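Local coordinates for protein sialyltransferase 0160 (Photobacterium damselae, PDB 4R84) that transfers sialic acid from CMP-sialic acid to galactoside acceptors, probably forming alpha-2,6 linkages, as a glycosyltransferase of the GT-B structural group, at residues A[132-136]-A[336-340]; A[138-142]-A[166-170]; A[282-286]-A[312-316]. All coordinates share one frame; numbering follows the deposited sequence.

How the contacts relate
Helix 129-144 comes first along the chain and serves two contacts, 132-136 opening contact 1 and 138-142 opening contact 2. Contact 2 closes soon afterwards, where helix 161-166 gives way to strand 169-175. Contact 3 then opens and closes in series with it, joining the loop before strand 290-294 to the end of helix 307-313. Contact 1 closes last, on helix 330-340, and so encloses the other two. Contacts 1 and 2 form continuous packing, F336 touching I139 and I339 touching L167. Contact 3 lies apart, its centre about 27 Å from that of contact 1, beside the part of the mixed sheet that carries strands 290-294 and 317-319.

Contact 1. Residues A[132-136]-A[336-340]; sequences LQQLI and FLDIV
The ring of F336 is held by I136 and L135 of helix 129-144 and by the backbone oxygen of L132. I136 lays its CD1 methyl over one face, 3.5 Å from F336 CD1, while L135 CD2 approaches the same ring atom obliquely, also at 3.5 Å. At the ring edge, near its plane, F336 CE1 lies 3.8 Å from L132 O, so the slightly positive rim of the ring meets a carbonyl and the faces are left to carbon. V340, one turn further along F336's own helix, places CG1 3.9 Å above the opposite face, offset toward the rim. The phenyl is thus sandwiched between two aliphatic methyls. With CG anti to the backbone N (chi1 176°), F336 reaches across to the partner helix.

L135 wedges in beside the ring: its CD2 lies between F336 and I339, 3.7 Å from I339 CG2. At the other end of the interface, L132 CD2 meets V340 CG1 at 3.5 Å, the two side chains crossing nearly at a right angle. Branched aliphatics suit these places because their methyls can meet a flat ring both over its faces and obliquely.

The spacing of contact residues, 132, 135 and 136 on one helix and 336, 339 and 340 on the other, turns one stripe of each helix inward. The short axes pass 11.2 Å apart and run roughly antiparallel, at 145°. Further out, F325 meets the ring of F336, and I136 also touches M438. L132 packs on E434 and V435 of helix 434-438, its side chain about 7 Å from the bound CMP-3-fluoro-sialic acid. This is helix-helix packing in a Rossmann-like domain of a GT-B enzyme, close to the bound CMP-sugar donor analogue.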
# COMPACT_ATOMS: atom_id res chain seq x y z
N LEU A 132 2.89 2.22 -3.43
CA LEU A 132 3.59 3.07 -2.48
C LEU A 132 3.28 2.65 -1.04
O LEU A 132 4.18 2.60 -0.20
CB LEU A 132 3.23 4.54 -2.70
CG LEU A 132 3.68 5.13 -4.04
CD1 LEU A 132 3.07 6.52 -4.24
CD2 LEU A 132 5.19 5.24 -4.08
N GLN A 133 2.02 2.34 -0.75
CA GLN A 133 1.63 1.84 0.57
C GLN A 133 2.33 0.53 0.86
O GLN A 133 2.83 0.30 1.96
CB GLN A 133 0.13 1.64 0.65
CG GLN A 133 -0.66 2.94 0.67
CD GLN A 133 -0.79 3.54 2.06
OE1 GLN A 133 -0.82 2.82 3.07
NE2 GLN A 133 -0.88 4.86 2.13
N GLN A 134 2.36 -0.33 -0.15
CA GLN A 134 2.98 -1.64 -0.01
C GLN A 134 4.48 -1.49 0.21
O GLN A 134 5.06 -2.24 0.99
CB GLN A 134 2.68 -2.48 -1.25
CG GLN A 134 1.21 -2.92 -1.33
CD GLN A 134 0.84 -3.43 -2.70
OE1 GLN A 134 1.70 -3.82 -3.48
NE2 GLN A 134 -0.46 -3.41 -3.01
N LEU A 135 5.11 -0.52 -0.45
CA LEU A 135 6.55 -0.33 -0.28
C LEU A 135 6.88 0.05 1.16
O LEU A 135 7.86 -0.44 1.72
CB LEU A 135 7.09 0.73 -1.24
CG LEU A 135 8.58 1.03 -1.11
CD1 LEU A 135 9.43 -0.25 -1.26
CD2 LEU A 135 8.96 2.06 -2.17
N ILE A 136 6.07 0.91 1.76
CA ILE A 136 6.28 1.26 3.16
C ILE A 136 6.15 0.02 4.03
O ILE A 136 6.99 -0.24 4.91
CB ILE A 136 5.27 2.31 3.65
CG1 ILE A 136 5.41 3.61 2.86
CG2 ILE A 136 5.43 2.51 5.17
CD1 ILE A 136 6.60 4.44 3.24
N PHE A 336 13.12 4.36 0.87
CA PHE A 336 11.85 4.62 0.20
C PHE A 336 12.03 5.68 -0.88
O PHE A 336 11.61 5.48 -2.02
CB PHE A 336 10.79 5.07 1.20
CG PHE A 336 9.47 5.44 0.57
CD1 PHE A 336 8.51 4.49 0.35
CD2 PHE A 336 9.20 6.76 0.24
CE1 PHE A 336 7.28 4.84 -0.21
CE2 PHE A 336 7.99 7.10 -0.33
CZ PHE A 336 7.03 6.14 -0.55
N LEU A 337 12.67 6.79 -0.52
CA LEU A 337 12.86 7.90 -1.45
C LEU A 337 13.66 7.52 -2.68
O LEU A 337 13.38 7.98 -3.79
CB LEU A 337 13.55 9.07 -0.73
CG LEU A 337 12.67 9.75 0.32
CD1 LEU A 337 13.52 10.71 1.16
CD2 LEU A 337 11.50 10.49 -0.37
N ASP A 338 14.68 6.69 -2.48
CA ASP A 338 15.54 6.23 -3.57
C ASP A 338 14.76 5.38 -4.56
O ASP A 338 14.86 5.57 -5.77
CB ASP A 338 16.72 5.44 -3.01
CG ASP A 338 17.67 4.97 -4.10
OD1 ASP A 338 18.36 5.82 -4.70
OD2 ASP A 338 17.74 3.75 -4.33
N ILE A 339 13.98 4.45 -4.04
CA ILE A 339 13.19 3.58 -4.88
C ILE A 339 12.15 4.38 -5.69
O ILE A 339 12.00 4.15 -6.89
CB ILE A 339 12.50 2.52 -4.03
CG1 ILE A 339 13.58 1.55 -3.51
CG2 ILE A 339 11.45 1.78 -4.83
CD1 ILE A 339 13.09 0.60 -2.43
N VAL A 340 11.45 5.31 -5.05
CA VAL A 340 10.40 6.05 -5.77
C VAL A 340 10.96 7.21 -6.59
O VAL A 340 10.22 7.86 -7.33
CB VAL A 340 9.30 6.62 -4.83
CG1 VAL A 340 8.72 5.51 -3.97
CG2 VAL A 340 9.82 7.78 -3.98

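Contact 2. Residues A[138-142]-A[166-170]; sequences IIQAK and KLNIH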
# COMPACT_ATOMS: atom_id res chain seq x y z
N ILE A 138 6.64 -3.10 3.19
CA ILE A 138 7.79 -3.96 2.92
C ILE A 138 9.01 -3.49 3.71
O ILE A 138 9.75 -4.30 4.28
CB ILE A 138 8.12 -4.00 1.40
CG1 ILE A 138 7.08 -4.86 0.68
CG2 ILE A 138 9.52 -4.54 1.14
CD1 ILE A 138 7.18 -4.88 -0.86
N ILE A 139 9.23 -2.19 3.74
CA ILE A 139 10.39 -1.67 4.44
C ILE A 139 10.29 -1.98 5.94
O ILE A 139 11.28 -2.38 6.56
CB ILE A 139 10.55 -0.17 4.18
CG1 ILE A 139 10.97 0.03 2.72
CG2 ILE A 139 11.62 0.44 5.10
CD1 ILE A 139 10.80 1.49 2.25
N GLN A 140 9.09 -1.84 6.49
CA GLN A 140 8.85 -2.21 7.89
C GLN A 140 9.03 -3.71 8.08
O GLN A 140 9.64 -4.16 9.04
CB GLN A 140 7.44 -1.83 8.34
CG GLN A 140 7.09 -0.33 8.30
CD GLN A 140 5.58 -0.09 8.36
OE1 GLN A 140 4.79 -1.00 8.10
NE2 GLN A 140 5.18 1.13 8.68
N ALA A 141 8.46 -4.48 7.16
CA ALA A 141 8.41 -5.94 7.30
C ALA A 141 9.77 -6.62 7.15
O ALA A 141 9.98 -7.72 7.69
CB ALA A 141 7.41 -6.53 6.29
N LYS A 142 10.68 -6.01 6.40
CA LYS A 142 12.03 -6.55 6.27
C LYS A 142 12.70 -6.56 7.64
O LYS A 142 13.48 -7.47 7.95
CB LYS A 142 12.86 -5.74 5.26
CG LYS A 142 14.34 -6.09 5.29
CD LYS A 142 14.60 -7.53 4.89
CE LYS A 142 16.03 -7.95 5.23
NZ LYS A 142 17.08 -6.96 4.84
N LYS A 166 18.09 -5.84 -0.70
CA LYS A 166 17.95 -5.22 0.62
C LYS A 166 16.64 -5.60 1.29
O LYS A 166 16.56 -5.65 2.51
CB LYS A 166 18.01 -3.68 0.53
CG LYS A 166 19.34 -3.08 0.08
CD LYS A 166 19.26 -1.55 0.12
CE LYS A 166 20.50 -0.89 -0.46
NZ LYS A 166 21.73 -1.10 0.38
N LEU A 167 15.62 -5.89 0.48
CA LEU A 167 14.28 -6.08 1.01
C LEU A 167 13.73 -7.49 0.81
O LEU A 167 12.55 -7.74 1.05
CB LEU A 167 13.32 -5.05 0.36
CG LEU A 167 13.60 -3.57 0.70
CD1 LEU A 167 12.73 -2.64 -0.14
CD2 LEU A 167 13.33 -3.32 2.17
N ASN A 168 14.61 -8.42 0.42
CA ASN A 168 14.22 -9.81 0.16
C ASN A 168 13.09 -9.89 -0.86
O ASN A 168 12.14 -10.67 -0.74
CB ASN A 168 13.83 -10.50 1.47
CG ASN A 168 15.03 -10.77 2.37
OD1 ASN A 168 16.17 -10.68 1.93
ND2 ASN A 168 14.77 -11.10 3.63
N ILE A 169 13.23 -9.06 -1.89
CA ILE A 169 12.30 -8.99 -3.00
C ILE A 169 12.81 -9.72 -4.23
O ILE A 169 13.97 -9.56 -4.63
CB ILE A 169 12.03 -7.53 -3.38
CG1 ILE A 169 11.16 -6.84 -2.33
CG2 ILE A 169 11.38 -7.47 -4.73
CD1 ILE A 169 11.00 -5.32 -2.60
N HIS A 170 11.95 -10.54 -4.83
CA HIS A 170 12.15 -11.06 -6.18
C HIS A 170 11.08 -10.44 -7.05
O HIS A 170 9.90 -10.60 -6.78
CB HIS A 170 12.05 -12.59 -6.20
CG HIS A 170 12.61 -13.22 -7.44
ND1 HIS A 170 12.42 -12.71 -8.70
CD2 HIS A 170 13.35 -14.35 -7.60
CE1 HIS A 170 13.02 -13.48 -9.59
NE2 HIS A 170 13.60 -14.48 -8.95
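K142 reaches from helix 129-144 to K166 and N168, and each step of its side chain has a neighbour. CB rests 4.0 Å from L167 CD2, continuing the apolar surface of its helix. CG stands anti to the backbone N (chi1 168°), which sends the chain across toward the turn, and CG itself passes 3.6 Å from K166 O. CD and CE run alongside that same oxygen and also meet the amide of N168, CE lying 3.8 Å from N168 ND2, with the two side chains crossing at about a right angle. A bend at chi2 has already set the course of CD, and a second at chi4 turns NZ toward the carbonyl, where it donates a hydrogen bond of 2.7 Å to K166 O. The donor sits 30° out of the carbonyl plane, with a C=O...N angle of 149°.

K166 ends helix 161-166, and L167 is the first residue to leave helical geometry. L167 packs against helix 129-144 on the apolar side of the contact: its CB lies 3.9 Å from I138 CG2, and its CD2 is 4.1 Å from I139 CG1. I138 CG2 also touches I169 CD1 at 4.1 Å, carrying the apolar seam into strand 169-175. N168 has positive phi, a conformation that asparagine tolerates comparatively well, and its backbone bonds to R150 of the neighbouring strand 149-154. R150 also bonds L167 O through its side chain.

Strand 149-154, helix 161-166 and strand 169-175 form a beta-alpha-beta crossover, and helix 129-144 packs where the crossover helix hands over to its second strand. Chemically, a flexible lysine lets its methylenes lie against leucine and amide while its positive end serves a C-terminal helix carbonyl, an interaction the helix dipole would be expected to favour.

Contact 3. Residues A[282-286]-A[312-316]; sequences YNWHK and YLGSS
H285 turns its ring edge toward the face of Y312 in an offset edge-to-face (T-shaped) pair, the planes 87° apart and the centroids 5.4 Å from each other. K286 CG lies over one face of the imidazole, offset toward its rim, while Y282 O and Y312 CD2 sit at its edge, in plane. N283 OD1 is in plane at the edge of the Y312 ring. These groups join a loop to the C-terminal end of helix 307-313, which connects strands 290-294 and 317-319 in a beta-alpha-beta crossover of the Rossmann-type sheet.

H285 suits its place because both ring nitrogens find partners: ND1 bonds to Y292 OH, and NE2 donates to the helix-end carbonyl Y312 O at 3.0 Å, bent to 149° at the hydrogen. Its CG lies between backbone N and carbonyl carbon (chi1 68°), which turns the ring toward the helix end. There L313 CD2 approaches the ring obliquely, 3.7 Å from H285 CE1. G314 takes the positive phi with which the helix ends. K286 NZ stands far from the Y312 ring, so any cation-pi attraction is weak at most. The phenol has a definite partner: Y312 OH donates a 2.6 Å hydrogen bond to N283 OD1, whose own ND2 is held by L256 O and G279 O.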
# COMPACT_ATOMS: atom_id res chain seq x y z
N TYR A 282 -15.78 -6.89 -2.93
CA TYR A 282 -16.00 -6.63 -1.52
C TYR A 282 -16.54 -7.83 -0.76
O TYR A 282 -17.21 -7.68 0.27
CB TYR A 282 -16.93 -5.42 -1.33
CG TYR A 282 -16.28 -4.12 -1.70
CD1 TYR A 282 -15.16 -3.65 -1.01
CD2 TYR A 282 -16.78 -3.34 -2.73
CE1 TYR A 282 -14.56 -2.46 -1.34
CE2 TYR A 282 -16.18 -2.13 -3.08
CZ TYR A 282 -15.09 -1.69 -2.39
OH TYR A 282 -14.50 -0.50 -2.73
N ASN A 283 -16.24 -9.03 -1.25
CA ASN A 283 -16.59 -10.26 -0.53
C ASN A 283 -15.38 -11.04 -0.02
O ASN A 283 -15.53 -12.14 0.52
CB ASN A 283 -17.40 -11.19 -1.43
CG ASN A 283 -18.88 -10.93 -1.34
OD1 ASN A 283 -19.38 -10.45 -0.32
ND2 ASN A 283 -19.59 -11.23 -2.42
N TRP A 284 -14.18 -10.50 -0.21
CA TRP A 284 -12.98 -11.26 0.16
C TRP A 284 -12.89 -11.48 1.67
O TRP A 284 -12.39 -12.51 2.11
CB TRP A 284 -11.73 -10.58 -0.37
CG TRP A 284 -11.66 -10.75 -1.87
CD1 TRP A 284 -12.21 -9.93 -2.82
CD2 TRP A 284 -11.03 -11.81 -2.58
NE1 TRP A 284 -11.96 -10.43 -4.07
CE2 TRP A 284 -11.24 -11.59 -3.95
CE3 TRP A 284 -10.31 -12.95 -2.19
CZ2 TRP A 284 -10.74 -12.45 -4.94
CZ3 TRP A 284 -9.82 -13.80 -3.16
CH2 TRP A 284 -10.03 -13.55 -4.53
N HIS A 285 -13.41 -10.53 2.44
CA HIS A 285 -13.35 -10.64 3.91
C HIS A 285 -14.27 -11.74 4.46
O HIS A 285 -14.15 -12.12 5.63
CB HIS A 285 -13.70 -9.30 4.55
CG HIS A 285 -15.13 -8.90 4.37
ND1 HIS A 285 -15.69 -8.70 3.12
CD2 HIS A 285 -16.12 -8.67 5.26
CE1 HIS A 285 -16.96 -8.36 3.26
NE2 HIS A 285 -17.24 -8.34 4.55
N LYS A 286 -15.16 -12.26 3.62
CA LYS A 286 -16.05 -13.37 3.99
C LYS A 286 -15.34 -14.70 3.87
O LYS A 286 -15.80 -15.72 4.38
CB LYS A 286 -17.30 -13.38 3.09
CG LYS A 286 -18.25 -12.20 3.22
CD LYS A 286 -19.09 -12.28 4.48
CE LYS A 286 -18.50 -11.51 5.63
NZ LYS A 286 -19.37 -11.63 6.84
N TYR A 312 -21.69 -4.01 6.23
CA TYR A 312 -21.33 -5.29 5.63
C TYR A 312 -19.84 -5.55 5.72
O TYR A 312 -19.41 -6.69 5.91
CB TYR A 312 -21.77 -5.34 4.16
CG TYR A 312 -21.58 -6.69 3.49
CD1 TYR A 312 -22.38 -7.77 3.83
CD2 TYR A 312 -20.59 -6.87 2.53
CE1 TYR A 312 -22.21 -9.00 3.22
CE2 TYR A 312 -20.41 -8.10 1.92
CZ TYR A 312 -21.23 -9.16 2.26
OH TYR A 312 -21.07 -10.39 1.67
N LEU A 313 -19.04 -4.51 5.53
CA LEU A 313 -17.58 -4.67 5.63
C LEU A 313 -17.14 -4.70 7.08
O LEU A 313 -16.19 -5.42 7.43
CB LEU A 313 -16.86 -3.53 4.91
CG LEU A 313 -17.13 -3.41 3.41
CD1 LEU A 313 -16.34 -2.27 2.80
CD2 LEU A 313 -16.77 -4.72 2.73
N GLY A 314 -17.82 -3.92 7.91
CA GLY A 314 -17.50 -3.89 9.33
C GLY A 314 -16.06 -3.53 9.61
O GLY A 314 -15.51 -2.58 9.04
N SER A 315 -15.42 -4.32 10.47
CA SER A 315 -14.07 -4.01 10.91
C SER A 315 -13.02 -4.22 9.81
O SER A 315 -11.88 -3.80 9.97
CB SER A 315 -13.71 -4.86 12.13
OG SER A 315 -13.82 -6.24 11.84
N SER A 316 -13.41 -4.86 8.71
CA SER A 316 -12.48 -5.09 7.60
C SER A 316 -12.19 -3.80 6.84
O SER A 316 -11.16 -3.70 6.16
CB SER A 316 -13.02 -6.16 6.65
OG SER A 316 -13.05 -7.43 7.28